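Local coordinates for protein nucleoporin NUP82 (Saccharomyces cerevisiae, PDB 3PBP) that serves as a structural component of the nuclear pore complex, its N-terminal beta-propeller domain interacting with NUP116 in support of nucleocytoplasmic transport, at residues Ala303-Val315 against Phe386-Asn398. The protein carries 1 engineered substitution. Residues are numbered along the deposited sequence; the frame is centred on the assembly and turned at random.
Sequences ATILIDNGQNEIV and FMSWASTLSKSIN. Engineered in segment 386-398: S396 (natural residue Cys).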
loop_
_atom_site.group_PDB
_atom_site.type_symbol
_atom_site.label_atom_id
_atom_site.label_comp_id
_atom_site.label_asym_id
_atom_site.label_seq_id
_atom_site.Cartn_x
_atom_site.Cartn_y
_atom_site.Cartn_z
ATOM N N ALA A 303 -4.369 -6.283 -6.432
ATOM C CA ALA A 303 -5.300 -5.541 -7.257
ATOM C C ALA A 303 -6.619 -5.442 -6.540
ATOM O O ALA A 303 -6.951 -6.279 -5.704
ATOM C CB ALA A 303 -5.502 -6.251 -8.596
ATOM N N THR A 304 -7.381 -4.419 -6.892
ATOM C CA THR A 304 -8.673 -4.219 -6.281
ATOM C C THR A 304 -9.715 -4.242 -7.382
ATOM O O THR A 304 -9.582 -3.548 -8.378
ATOM C CB THR A 304 -8.684 -2.893 -5.510
ATOM O OG1 THR A 304 -8.206 -3.123 -4.180
ATOM C CG2 THR A 304 -10.058 -2.329 -5.444
ATOM N N ILE A 305 -10.740 -5.070 -7.205
ATOM C CA ILE A 305 -11.791 -5.199 -8.204
ATOM C C ILE A 305 -13.157 -4.875 -7.645
ATOM O O ILE A 305 -13.601 -5.446 -6.647
ATOM C CB ILE A 305 -11.863 -6.622 -8.791
ATOM C CG1 ILE A 305 -10.509 -7.012 -9.377
ATOM C CG2 ILE A 305 -12.945 -6.688 -9.857
ATOM C CD1 ILE A 305 -9.484 -7.409 -8.323
ATOM N N LEU A 306 -13.837 -3.969 -8.328
ATOM C CA LEU A 306 -15.152 -3.538 -7.923
ATOM C C LEU A 306 -16.210 -4.601 -8.253
ATOM O O LEU A 306 -16.234 -5.160 -9.344
ATOM C CB LEU A 306 -15.448 -2.208 -8.614
ATOM C CG LEU A 306 -16.514 -1.334 -7.974
ATOM C CD1 LEU A 306 -16.195 -1.098 -6.516
ATOM C CD2 LEU A 306 -16.571 -0.032 -8.717
ATOM N N ILE A 307 -17.079 -4.871 -7.286
ATOM C CA ILE A 307 -18.146 -5.862 -7.404
ATOM C C ILE A 307 -19.518 -5.258 -7.750
ATOM O O ILE A 307 -20.311 -5.865 -8.465
ATOM C CB ILE A 307 -18.255 -6.646 -6.095
ATOM C CG1 ILE A 307 -17.374 -7.876 -6.165
ATOM C CG2 ILE A 307 -19.678 -7.027 -5.796
ATOM C CD1 ILE A 307 -17.423 -8.651 -4.868
ATOM N N ASP A 308 -19.804 -4.074 -7.224
ATOM C CA ASP A 308 -21.066 -3.410 -7.511
ATOM C C ASP A 308 -20.868 -1.900 -7.586
ATOM O O ASP A 308 -19.787 -1.439 -7.944
ATOM C CB ASP A 308 -22.104 -3.745 -6.443
ATOM C CG ASP A 308 -21.697 -3.279 -5.064
ATOM O OD1 ASP A 308 -20.858 -2.360 -4.959
ATOM O OD2 ASP A 308 -22.235 -3.828 -4.081
ATOM N N ASN A 309 -21.905 -1.137 -7.246
ATOM C CA ASN A 309 -21.835 0.325 -7.287
ATOM C C ASN A 309 -21.863 0.957 -5.914
ATOM O O ASN A 309 -22.207 2.134 -5.783
ATOM C CB ASN A 309 -22.996 0.885 -8.097
ATOM C CG ASN A 309 -22.951 0.447 -9.540
ATOM O OD1 ASN A 309 -22.009 0.783 -10.275
ATOM N ND2 ASN A 309 -23.962 -0.318 -9.960
ATOM N N GLY A 310 -21.506 0.178 -4.898
ATOM C CA GLY A 310 -21.511 0.678 -3.536
ATOM C C GLY A 310 -20.183 0.466 -2.845
ATOM O O GLY A 310 -20.151 0.165 -1.648
ATOM N N GLN A 311 -19.092 0.620 -3.595
ATOM C CA GLN A 311 -17.738 0.452 -3.066
ATOM C C GLN A 311 -17.393 -0.951 -2.578
ATOM O O GLN A 311 -16.379 -1.130 -1.900
ATOM C CB GLN A 311 -17.477 1.433 -1.930
ATOM C CG GLN A 311 -17.409 2.868 -2.350
ATOM C CD GLN A 311 -17.125 3.778 -1.180
ATOM O OE1 GLN A 311 -17.028 3.322 -0.034
ATOM N NE2 GLN A 311 -16.985 5.075 -1.454
ATOM N N ASN A 312 -18.223 -1.944 -2.899
ATOM C CA ASN A 312 -17.921 -3.311 -2.487
ATOM C C ASN A 312 -16.856 -3.876 -3.441
ATOM O O ASN A 312 -17.016 -3.840 -4.666
ATOM C CB ASN A 312 -19.190 -4.178 -2.483
ATOM C CG ASN A 312 -20.086 -3.906 -1.263
ATOM O OD1 ASN A 312 -19.631 -3.913 -0.112
ATOM N ND2 ASN A 312 -21.365 -3.677 -1.516
ATOM N N GLU A 313 -15.767 -4.387 -2.867
ATOM C CA GLU A 313 -14.647 -4.903 -3.652
ATOM C C GLU A 313 -14.026 -6.215 -3.193
ATOM O O GLU A 313 -14.280 -6.714 -2.091
ATOM C CB GLU A 313 -13.532 -3.868 -3.664
ATOM C CG GLU A 313 -13.261 -3.343 -2.269
ATOM C CD GLU A 313 -11.945 -2.627 -2.150
ATOM O OE1 GLU A 313 -11.568 -1.919 -3.099
ATOM O OE2 GLU A 313 -11.293 -2.764 -1.091
ATOM N N ILE A 314 -13.171 -6.741 -4.057
ATOM C CA ILE A 314 -12.458 -7.964 -3.796
ATOM C C ILE A 314 -10.987 -7.637 -3.953
ATOM O O ILE A 314 -10.588 -6.981 -4.916
ATOM C CB ILE A 314 -12.859 -9.069 -4.796
ATOM C CG1 ILE A 314 -14.262 -9.570 -4.469
ATOM C CG2 ILE A 314 -11.877 -10.237 -4.734
ATOM C CD1 ILE A 314 -14.782 -10.513 -5.498
ATOM N N VAL A 315 -10.182 -8.075 -2.993
ATOM C CA VAL A 315 -8.752 -7.829 -3.047
ATOM C C VAL A 315 -8.106 -9.043 -3.679
ATOM O O VAL A 315 -8.365 -10.158 -3.252
ATOM C CB VAL A 315 -8.157 -7.623 -1.645
ATOM C CG1 VAL A 315 -6.663 -7.367 -1.754
ATOM C CG2 VAL A 315 -8.851 -6.461 -0.955
ATOM N N PHE A 386 -15.224 -13.297 -12.029
ATOM C CA PHE A 386 -15.925 -13.822 -10.872
ATOM C C PHE A 386 -17.276 -13.206 -10.560
ATOM O O PHE A 386 -17.695 -13.160 -9.402
ATOM C CB PHE A 386 -15.029 -13.793 -9.632
ATOM C CG PHE A 386 -14.045 -12.662 -9.598
ATOM C CD1 PHE A 386 -14.396 -11.433 -9.077
ATOM C CD2 PHE A 386 -12.745 -12.850 -10.042
ATOM C CE1 PHE A 386 -13.465 -10.407 -8.991
ATOM C CE2 PHE A 386 -11.810 -11.830 -9.963
ATOM C CZ PHE A 386 -12.173 -10.605 -9.433
HETATM N N MSE A 387 -17.971 -12.757 -11.600
HETATM C CA MSE A 387 -19.298 -12.173 -11.429
HETATM C C MSE A 387 -20.343 -13.269 -11.242
HETATM O O MSE A 387 -21.506 -12.987 -10.945
HETATM C CB MSE A 387 -19.664 -11.301 -12.633
HETATM C CG MSE A 387 -19.075 -9.902 -12.571
HETATM SE SE MSE A 387 -19.614 -8.924 -10.953
HETATM C CE MSE A 387 -21.286 -8.156 -11.584
ATOM N N SER A 388 -19.913 -14.517 -11.430
ATOM C CA SER A 388 -20.772 -15.689 -11.276
ATOM C C SER A 388 -21.278 -15.661 -9.848
ATOM O O SER A 388 -22.478 -15.777 -9.596
ATOM C CB SER A 388 -19.969 -16.977 -11.498
ATOM O OG SER A 388 -19.006 -16.818 -12.534
ATOM N N TRP A 389 -20.345 -15.488 -8.915
ATOM C CA TRP A 389 -20.671 -15.442 -7.497
ATOM C C TRP A 389 -20.683 -14.042 -6.906
ATOM O O TRP A 389 -21.474 -13.751 -6.011
ATOM C CB TRP A 389 -19.697 -16.313 -6.698
ATOM C CG TRP A 389 -18.247 -16.090 -7.005
ATOM C CD1 TRP A 389 -17.489 -16.773 -7.907
ATOM C CD2 TRP A 389 -17.359 -15.167 -6.353
ATOM N NE1 TRP A 389 -16.182 -16.345 -7.854
ATOM C CE2 TRP A 389 -16.075 -15.359 -6.909
ATOM C CE3 TRP A 389 -17.523 -14.197 -5.350
ATOM C CZ2 TRP A 389 -14.960 -14.618 -6.494
ATOM C CZ3 TRP A 389 -16.413 -13.463 -4.940
ATOM C CH2 TRP A 389 -15.152 -13.679 -5.513
ATOM N N ALA A 390 -19.810 -13.178 -7.409
ATOM C CA ALA A 390 -19.711 -11.813 -6.899
ATOM C C ALA A 390 -21.018 -11.040 -6.949
ATOM O O ALA A 390 -21.323 -10.279 -6.036
ATOM C CB ALA A 390 -18.642 -11.057 -7.650
ATOM N N SER A 391 -21.788 -11.233 -8.016
ATOM C CA SER A 391 -23.057 -10.536 -8.176
ATOM C C SER A 391 -24.041 -10.915 -7.078
ATOM O O SER A 391 -24.813 -10.083 -6.609
ATOM C CB SER A 391 -23.655 -10.841 -9.549
ATOM O OG SER A 391 -23.780 -12.234 -9.746
ATOM N N THR A 392 -24.008 -12.175 -6.667
ATOM C CA THR A 392 -24.888 -12.659 -5.613
ATOM C C THR A 392 -24.383 -12.165 -4.266
ATOM O O THR A 392 -25.171 -11.815 -3.377
ATOM C CB THR A 392 -24.907 -14.183 -5.573
ATOM O OG1 THR A 392 -25.257 -14.687 -6.866
ATOM C CG2 THR A 392 -25.902 -14.670 -4.541
ATOM N N LEU A 393 -23.059 -12.153 -4.125
ATOM C CA LEU A 393 -22.405 -11.708 -2.905
ATOM C C LEU A 393 -22.781 -10.270 -2.539
ATOM O O LEU A 393 -23.013 -9.960 -1.373
ATOM C CB LEU A 393 -20.885 -11.829 -3.064
ATOM C CG LEU A 393 -20.006 -11.408 -1.882
ATOM C CD1 LEU A 393 -20.418 -12.129 -0.608
ATOM C CD2 LEU A 393 -18.563 -11.709 -2.225
ATOM N N SER A 394 -22.847 -9.387 -3.529
ATOM C CA SER A 394 -23.190 -8.003 -3.239
ATOM C C SER A 394 -24.674 -7.869 -2.962
ATOM O O SER A 394 -25.081 -7.008 -2.195
ATOM C CB SER A 394 -22.783 -7.076 -4.387
ATOM O OG SER A 394 -23.698 -7.157 -5.456
ATOM N N LYS A 395 -25.483 -8.725 -3.576
ATOM C CA LYS A 395 -26.925 -8.674 -3.353
ATOM C C LYS A 395 -27.213 -8.985 -1.901
ATOM O O LYS A 395 -27.979 -8.280 -1.251
ATOM C CB LYS A 395 -27.657 -9.668 -4.258
ATOM C CG LYS A 395 -27.603 -9.272 -5.727
ATOM C CD LYS A 395 -28.243 -10.298 -6.659
ATOM C CE LYS A 395 -28.075 -9.870 -8.118
ATOM N NZ LYS A 395 -28.648 -10.861 -9.070
ATOM N N SER A 396 -26.586 -10.034 -1.387
ATOM C CA SER A 396 -26.800 -10.405 -0.002
ATOM C C SER A 396 -26.239 -9.353 0.957
ATOM O O SER A 396 -26.811 -9.115 2.021
ATOM C CB SER A 396 -26.205 -11.792 0.285
ATOM O OG SER A 396 -24.825 -11.844 0.014
ATOM N N ILE A 397 -25.132 -8.712 0.585
ATOM C CA ILE A 397 -24.557 -7.685 1.452
ATOM C C ILE A 397 -25.552 -6.538 1.527
ATOM O O ILE A 397 -25.841 -6.015 2.602
ATOM C CB ILE A 397 -23.219 -7.107 0.913
ATOM C CG1 ILE A 397 -22.124 -8.175 0.920
ATOM C CG2 ILE A 397 -22.790 -5.927 1.772
ATOM C CD1 ILE A 397 -20.786 -7.674 0.430
ATOM N N ASN A 398 -26.088 -6.164 0.372
ATOM C CA ASN A 398 -27.026 -5.059 0.297
ATOM C C ASN A 398 -28.443 -5.406 0.746
ATOM O O ASN A 398 -29.194 -4.525 1.168
ATOM C CB ASN A 398 -27.022 -4.480 -1.124
ATOM C CG ASN A 398 -25.652 -3.894 -1.518
ATOM O OD1 ASN A 398 -25.047 -3.127 -0.761
ATOM N ND2 ASN A 398 -25.168 -4.256 -2.705
#
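OD2 of D308 accepts two amide donors: N398 ND2 from the helix at 3.3 Å, and N312 ND2 from its own turn at 2.7 Å. The setting is the N-terminal beta-propeller domain, where the hairpin turn joining strands 299-306 and 313-319 of one blade meets helix 387-399, which is inserted between strands 380-385 and 413-419 of the next. The two bonds differ in geometry: N312 ND2 meets the syn lone pair of OD2, with an N-H...O angle of 175°, whereas N398 ND2 arrives on the anti side, 34° out of the carboxylate plane. The other oxygen, OD1, accepts from G310 N at 2.6 Å, forming an Asx turn. With CG set between backbone N and carbonyl carbon (chi1 62°), OD1 is directed to the turn's backbone and OD2 toward the helix. Replacing this aspartate by an alanine is likely to leave the N312 and N398 amides without their shared acceptor and G310 N without its Asx-turn mate. N312 OD1 also hydrogen-bonds a basic side chain of another protein's chain, so the turn borders that interface.

Apolar contacts continue the join toward the helix start. I307 lays CG1 3.7 Å from A390 CB, and its side chain crosses that of L393 at about a right angle, CD1 meeting CD2 at 4.2 Å. Farther along, I305 puts CG2 3.9 Å from F386 CE1, while its CG1 lies in the ring plane, at the edge, 4.0 Å from F386 CZ.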